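Local structure of Pbp related beta-lactamase (Pyrococcus abyssi, 2QMI) at residues K266-G280 with Y284-K298. The protein is a penicillin-binding-protein homologue that assembles into an octamer and probably acts as a serine peptidase of a self-compartmentalizing family related to beta-lactamases. Numbering follows the deposited sequence.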
loop_
_atom_site.group_PDB
_atom_site.type_symbol
_atom_site.label_atom_id
_atom_site.label_comp_id
_atom_site.label_asym_id
_atom_site.label_seq_id
_atom_site.Cartn_x
_atom_site.Cartn_y
_atom_site.Cartn_z
ATOM N N LYS A 266 -16.378 13.007 58.264
ATOM C CA LYS A 266 -15.015 13.429 57.974
ATOM C C LYS A 266 -14.728 13.135 56.504
ATOM O O LYS A 266 -14.106 13.931 55.808
ATOM C CB LYS A 266 -14.012 12.674 58.853
ATOM C CG LYS A 266 -13.892 13.201 60.277
ATOM C CD LYS A 266 -12.660 12.626 60.980
ATOM C CE LYS A 266 -12.548 13.146 62.406
ATOM N NZ LYS A 266 -13.749 12.800 63.216
ATOM N N MET A 267 -15.204 11.983 56.041
ATOM C CA MET A 267 -14.999 11.557 54.661
ATOM C C MET A 267 -15.750 12.421 53.654
ATOM O O MET A 267 -15.305 12.572 52.516
ATOM C CB MET A 267 -15.424 10.093 54.500
ATOM C CG MET A 267 -14.605 9.120 55.334
ATOM S SD MET A 267 -15.189 7.411 55.220
ATOM C CE MET A 267 -14.815 7.050 53.500
ATOM N N GLU A 268 -16.880 12.987 54.077
ATOM C CA GLU A 268 -17.710 13.822 53.208
ATOM C C GLU A 268 -17.349 15.300 53.293
ATOM O O GLU A 268 -18.057 16.145 52.749
ATOM C CB GLU A 268 -19.194 13.653 53.566
ATOM C CG GLU A 268 -19.698 12.217 53.520
ATOM C CD GLU A 268 -21.167 12.090 53.918
ATOM O OE1 GLU A 268 -21.768 13.108 54.337
ATOM O OE2 GLU A 268 -21.721 10.970 53.812
ATOM N N THR A 269 -16.247 15.616 53.969
ATOM C CA THR A 269 -15.833 17.010 54.113
ATOM C C THR A 269 -14.830 17.428 53.037
ATOM O O THR A 269 -13.832 16.753 52.810
ATOM C CB THR A 269 -15.207 17.263 55.507
ATOM O OG1 THR A 269 -16.148 16.908 56.527
ATOM C CG2 THR A 269 -14.835 18.735 55.671
ATOM N N SER A 270 -15.102 18.548 52.379
ATOM C CA SER A 270 -14.210 19.034 51.342
ATOM C C SER A 270 -12.986 19.700 51.969
ATOM O O SER A 270 -13.079 20.801 52.512
ATOM C CB SER A 270 -14.943 20.030 50.436
ATOM O OG SER A 270 -14.136 20.397 49.326
ATOM N N TYR A 271 -11.842 19.019 51.895
ATOM C CA TYR A 271 -10.592 19.539 52.453
ATOM C C TYR A 271 -9.794 20.329 51.422
ATOM O O TYR A 271 -8.973 21.170 51.775
ATOM C CB TYR A 271 -9.724 18.390 52.967
ATOM C CG TYR A 271 -10.382 17.583 54.050
ATOM C CD1 TYR A 271 -10.457 18.063 55.360
ATOM C CD2 TYR A 271 -10.990 16.364 53.757
ATOM C CE1 TYR A 271 -11.129 17.343 56.352
ATOM C CE2 TYR A 271 -11.664 15.644 54.738
ATOM C CZ TYR A 271 -11.728 16.137 56.029
ATOM O OH TYR A 271 -12.395 15.413 56.989
ATOM N N ILE A 272 -10.033 20.059 50.143
ATOM C CA ILE A 272 -9.289 20.757 49.110
ATOM C C ILE A 272 -10.053 20.826 47.789
ATOM O O ILE A 272 -10.846 19.943 47.469
ATOM C CB ILE A 272 -7.903 20.075 48.900
ATOM C CG1 ILE A 272 -6.996 20.977 48.062
ATOM C CG2 ILE A 272 -8.089 18.697 48.251
ATOM C CD1 ILE A 272 -5.601 20.409 47.843
ATOM N N LYS A 273 -9.809 21.891 47.032
ATOM C CA LYS A 273 -10.473 22.105 45.749
ATOM C C LYS A 273 -9.834 21.250 44.650
ATOM O O LYS A 273 -8.618 21.074 44.612
ATOM C CB LYS A 273 -10.394 23.594 45.380
ATOM C CG LYS A 273 -11.285 24.038 44.216
ATOM C CD LYS A 273 -10.973 25.488 43.811
ATOM C CE LYS A 273 -11.867 25.997 42.678
ATOM N NZ LYS A 273 -11.662 25.260 41.391
ATOM N N VAL A 274 -10.664 20.718 43.759
ATOM C CA VAL A 274 -10.180 19.888 42.657
ATOM C C VAL A 274 -10.346 20.613 41.322
ATOM O O VAL A 274 -11.169 21.516 41.206
ATOM C CB VAL A 274 -10.945 18.557 42.598
ATOM C CG1 VAL A 274 -10.728 17.783 43.883
ATOM C CG2 VAL A 274 -12.432 18.823 42.376
ATOM N N PRO A 275 -9.558 20.230 40.298
ATOM C CA PRO A 275 -9.626 20.853 38.964
ATOM C C PRO A 275 -10.976 20.586 38.287
ATOM O O PRO A 275 -11.624 21.498 37.777
ATOM C CB PRO A 275 -8.469 20.184 38.205
ATOM C CG PRO A 275 -7.506 19.773 39.298
ATOM C CD PRO A 275 -8.442 19.267 40.375
ATOM N N TRP A 276 -11.381 19.319 38.299
ATOM C CA TRP A 276 -12.642 18.846 37.714
ATOM C C TRP A 276 -13.860 19.649 38.131
ATOM O O TRP A 276 -14.696 19.171 38.903
ATOM C CB TRP A 276 -12.860 17.385 38.102
ATOM C CG TRP A 276 -11.952 16.447 37.372
ATOM C CD1 TRP A 276 -11.327 15.336 37.879
ATOM C CD2 TRP A 276 -11.598 16.509 35.982
ATOM N NE1 TRP A 276 -10.605 14.702 36.883
ATOM C CE2 TRP A 276 -10.754 15.402 35.711
ATOM C CE3 TRP A 276 -11.913 17.392 34.935
ATOM C CZ2 TRP A 276 -10.220 15.159 34.439
ATOM C CZ3 TRP A 276 -11.381 17.146 33.670
ATOM C CH2 TRP A 276 -10.544 16.035 33.435
ATOM N N GLU A 277 -13.976 20.859 37.599
ATOM C CA GLU A 277 -15.094 21.731 37.931
ATOM C C GLU A 277 -16.232 21.554 36.933
ATOM O O GLU A 277 -16.079 21.821 35.729
ATOM C CB GLU A 277 -14.624 23.179 37.936
ATOM C CG GLU A 277 -15.382 24.064 38.898
ATOM C CD GLU A 277 -14.529 25.233 39.376
ATOM O OE1 GLU A 277 -14.983 25.997 40.266
ATOM O OE2 GLU A 277 -13.394 25.378 38.853
ATOM N N ILE A 278 -17.376 21.106 37.438
ATOM C CA ILE A 278 -18.534 20.891 36.592
ATOM C C ILE A 278 -19.719 21.734 37.040
ATOM O O ILE A 278 -20.270 22.501 36.253
ATOM C CB ILE A 278 -18.945 19.403 36.588
ATOM C CG1 ILE A 278 -17.765 18.545 36.117
ATOM C CG2 ILE A 278 -20.149 19.201 35.668
ATOM C CD1 ILE A 278 -18.022 17.045 36.152
ATOM N N PHE A 279 -20.103 21.595 38.305
ATOM C CA PHE A 279 -21.232 22.342 38.848
ATOM C C PHE A 279 -20.811 23.564 39.671
ATOM O O PHE A 279 -21.615 24.465 39.906
ATOM C CB PHE A 279 -22.099 21.413 39.704
ATOM C CG PHE A 279 -22.728 20.288 38.924
ATOM C CD1 PHE A 279 -23.905 20.491 38.210
ATOM C CD2 PHE A 279 -22.113 19.039 38.863
ATOM C CE1 PHE A 279 -24.459 19.471 37.444
ATOM C CE2 PHE A 279 -22.656 18.008 38.098
ATOM C CZ PHE A 279 -23.833 18.223 37.385
ATOM N N GLY A 280 -19.561 23.605 40.119
ATOM C CA GLY A 280 -19.142 24.761 40.897
ATOM C C GLY A 280 -17.842 24.633 41.660
ATOM O O GLY A 280 -16.761 24.659 41.070
ATOM N N TYR A 284 -12.376 17.606 47.289
ATOM C CA TYR A 284 -12.064 16.226 47.620
ATOM C C TYR A 284 -12.068 16.002 49.128
ATOM O O TYR A 284 -11.519 16.800 49.891
ATOM C CB TYR A 284 -10.686 15.835 47.054
ATOM C CG TYR A 284 -10.558 14.360 46.712
ATOM C CD1 TYR A 284 -11.065 13.856 45.513
ATOM C CD2 TYR A 284 -9.951 13.462 47.597
ATOM C CE1 TYR A 284 -10.978 12.494 45.200
ATOM C CE2 TYR A 284 -9.859 12.094 47.297
ATOM C CZ TYR A 284 -10.376 11.619 46.098
ATOM O OH TYR A 284 -10.310 10.274 45.802
ATOM N N GLY A 285 -12.709 14.912 49.541
ATOM C CA GLY A 285 -12.764 14.542 50.940
ATOM C C GLY A 285 -11.858 13.334 51.104
ATOM O O GLY A 285 -10.704 13.377 50.693
ATOM N N TYR A 286 -12.357 12.255 51.698
ATOM C CA TYR A 286 -11.541 11.053 51.860
ATOM C C TYR A 286 -11.992 9.954 50.888
ATOM O O TYR A 286 -12.949 9.223 51.162
ATOM C CB TYR A 286 -11.610 10.542 53.304
ATOM C CG TYR A 286 -10.894 11.416 54.316
ATOM C CD1 TYR A 286 -9.963 12.374 53.912
ATOM C CD2 TYR A 286 -11.123 11.262 55.682
ATOM C CE1 TYR A 286 -9.283 13.154 54.842
ATOM C CE2 TYR A 286 -10.449 12.033 56.621
ATOM C CZ TYR A 286 -9.531 12.979 56.198
ATOM O OH TYR A 286 -8.859 13.752 57.131
ATOM N N GLY A 287 -11.294 9.844 49.755
ATOM C CA GLY A 287 -11.643 8.843 48.756
ATOM C C GLY A 287 -13.057 9.111 48.274
ATOM O O GLY A 287 -13.814 8.197 47.953
ATOM N N LEU A 288 -13.409 10.389 48.228
ATOM C CA LEU A 288 -14.747 10.794 47.831
ATOM C C LEU A 288 -14.729 12.214 47.283
ATOM O O LEU A 288 -14.129 13.111 47.886
ATOM C CB LEU A 288 -15.658 10.730 49.056
ATOM C CG LEU A 288 -16.923 9.872 49.077
ATOM C CD1 LEU A 288 -16.709 8.530 48.396
ATOM C CD2 LEU A 288 -17.331 9.692 50.546
ATOM N N ILE A 289 -15.389 12.418 46.146
ATOM C CA ILE A 289 -15.452 13.738 45.536
ATOM C C ILE A 289 -16.665 14.475 46.111
ATOM O O ILE A 289 -17.721 13.874 46.337
ATOM C CB ILE A 289 -15.563 13.632 44.003
ATOM C CG1 ILE A 289 -14.353 12.865 43.459
ATOM C CG2 ILE A 289 -15.633 15.022 43.384
ATOM C CD1 ILE A 289 -14.359 12.679 41.948
ATOM N N ILE A 290 -16.515 15.773 46.357
ATOM C CA ILE A 290 -17.602 16.552 46.941
ATOM C C ILE A 290 -18.193 17.543 45.941
ATOM O O ILE A 290 -17.460 18.302 45.316
ATOM C CB ILE A 290 -17.091 17.302 48.199
ATOM C CG1 ILE A 290 -16.292 16.332 49.078
ATOM C CG2 ILE A 290 -18.255 17.886 48.994
ATOM C CD1 ILE A 290 -17.049 15.055 49.443
ATOM N N TYR A 291 -19.517 17.523 45.792
ATOM C CA TYR A 291 -20.224 18.419 44.864
ATOM C C TYR A 291 -21.212 19.297 45.648
ATOM O O TYR A 291 -22.361 18.916 45.837
ATOM C CB TYR A 291 -21.030 17.608 43.838
ATOM C CG TYR A 291 -20.276 16.549 43.049
ATOM C CD1 TYR A 291 -19.866 16.782 41.729
ATOM C CD2 TYR A 291 -20.056 15.278 43.588
ATOM C CE1 TYR A 291 -19.267 15.768 40.969
ATOM C CE2 TYR A 291 -19.457 14.256 42.836
ATOM C CZ TYR A 291 -19.071 14.507 41.535
ATOM O OH TYR A 291 -18.511 13.487 40.802
ATOM N N PRO A 292 -20.780 20.482 46.111
ATOM C CA PRO A 292 -21.673 21.366 46.872
ATOM C C PRO A 292 -22.808 22.066 46.105
ATOM O O PRO A 292 -23.821 22.434 46.698
ATOM C CB PRO A 292 -20.705 22.357 47.513
ATOM C CG PRO A 292 -19.592 22.432 46.515
ATOM C CD PRO A 292 -19.395 20.987 46.140
ATOM N N ASN A 293 -22.647 22.232 44.797
ATOM C CA ASN A 293 -23.655 22.905 43.978
ATOM C C ASN A 293 -24.257 22.007 42.895
ATOM O O ASN A 293 -24.262 22.365 41.718
ATOM C CB ASN A 293 -23.028 24.138 43.325
ATOM C CG ASN A 293 -22.434 25.091 44.343
ATOM O OD1 ASN A 293 -21.324 25.606 44.166
ATOM N ND2 ASN A 293 -23.178 25.341 45.419
ATOM N N PHE A 294 -24.770 20.848 43.292
ATOM C CA PHE A 294 -25.364 19.916 42.335
ATOM C C PHE A 294 -26.885 20.031 42.313
ATOM O O PHE A 294 -27.575 19.310 43.037
ATOM C CB PHE A 294 -24.982 18.476 42.686
ATOM C CG PHE A 294 -25.575 17.451 41.759
ATOM C CD1 PHE A 294 -25.104 17.314 40.457
ATOM C CD2 PHE A 294 -26.619 16.634 42.182
ATOM C CE1 PHE A 294 -25.663 16.380 39.589
ATOM C CE2 PHE A 294 -27.187 15.697 41.320
ATOM C CZ PHE A 294 -26.704 15.571 40.019
ATOM N N LEU A 295 -27.406 20.929 41.479
ATOM C CA LEU A 295 -28.849 21.120 41.378
ATOM C C LEU A 295 -29.437 21.453 42.742
ATOM O O LEU A 295 -30.440 20.874 43.155
ATOM C CB LEU A 295 -29.521 19.858 40.811
ATOM C CG LEU A 295 -29.286 19.556 39.322
ATOM C CD1 LEU A 295 -27.802 19.367 39.073
ATOM C CD2 LEU A 295 -30.060 18.304 38.904
ATOM N N GLY A 296 -28.797 22.390 43.437
ATOM C CA GLY A 296 -29.263 22.797 44.751
ATOM C C GLY A 296 -29.079 21.769 45.855
ATOM O O GLY A 296 -29.692 21.889 46.914
ATOM N N GLU A 297 -28.248 20.755 45.617
ATOM C CA GLU A 297 -27.997 19.721 46.619
ATOM C C GLU A 297 -26.498 19.467 46.802
ATOM O O GLU A 297 -25.675 19.880 45.972
ATOM C CB GLU A 297 -28.652 18.408 46.194
ATOM C CG GLU A 297 -30.141 18.479 45.916
ATOM C CD GLU A 297 -30.956 18.833 47.147
ATOM O OE1 GLU A 297 -30.538 18.488 48.278
ATOM O OE2 GLU A 297 -32.030 19.444 46.978
ATOM N N LYS A 298 -26.145 18.797 47.897
ATOM C CA LYS A 298 -24.748 18.447 48.147
ATOM C C LYS A 298 -24.587 16.995 47.701
ATOM O O LYS A 298 -25.180 16.089 48.291
ATOM C CB LYS A 298 -24.393 18.557 49.632
ATOM C CG LYS A 298 -22.897 18.365 49.894
ATOM C CD LYS A 298 -22.579 18.095 51.360
ATOM C CE LYS A 298 -21.073 17.954 51.563
ATOM N NZ LYS A 298 -20.711 17.579 52.962
HETATM O O HOH W 1 -10.632 14.815 59.165
#
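Tyr271 and Tyr286 form an offset stack, their planes differing by 17°. The ring centroids lie 4.7 Å apart. The long axes of the two side chains run at about a right angle, with Tyr271 CE2 above the rim of the Tyr286 ring, 3.4 Å from Tyr286 CE1. Both phenol ends are tied down. Tyr271 OH donates to Lys266 O at 2.6 Å, and one water bridges it to Tyr286 OH, which is also bonded to His102. With CG anti to the carbonyl carbon (chi1 -71°), the Tyr286 ring is carried against that of Tyr271. Its CB, placed by the backbone, packs on Met267 CG at 3.9 Å, while Tyr286 N gives a nearly straight bond to Met267 O.

Next to this, Tyr271 and Ile272 both face Tyr284 in a classic beta bulge, held by Tyr271 N to Tyr284 O and Tyr284 N to Ile272 O (2.8 Å). Val274 CG1 packs on Tyr284 CB at 3.7 Å; the phenol OH of Tyr284 bonds His302 NE2, in a probable SxxK-type active site. Lys298, extended beyond CG, carries NZ to Glu268 O (3.0 Å), approaching from above the carbonyl plane; the Glu268 carboxylate itself is engaged by Arg254 and Tyr315.

At the far end, Phe294 turns its CD1-CE1 edge toward one face of Phe279, a T-shaped pair with planes at 84°, and Ile278 CG2 lies over the opposite face. Leu295 CD1 touches Phe279 CE1 at 3.7 Å.

The contact thus joins the end of helix 261-267 to the antiparallel sheet of the beta-lactamase-like fold, whose outermost strands within this chain include 272-273, with helix 61-74 against Met267 and Tyr286, and helix 334-345 against Phe279 and Phe294.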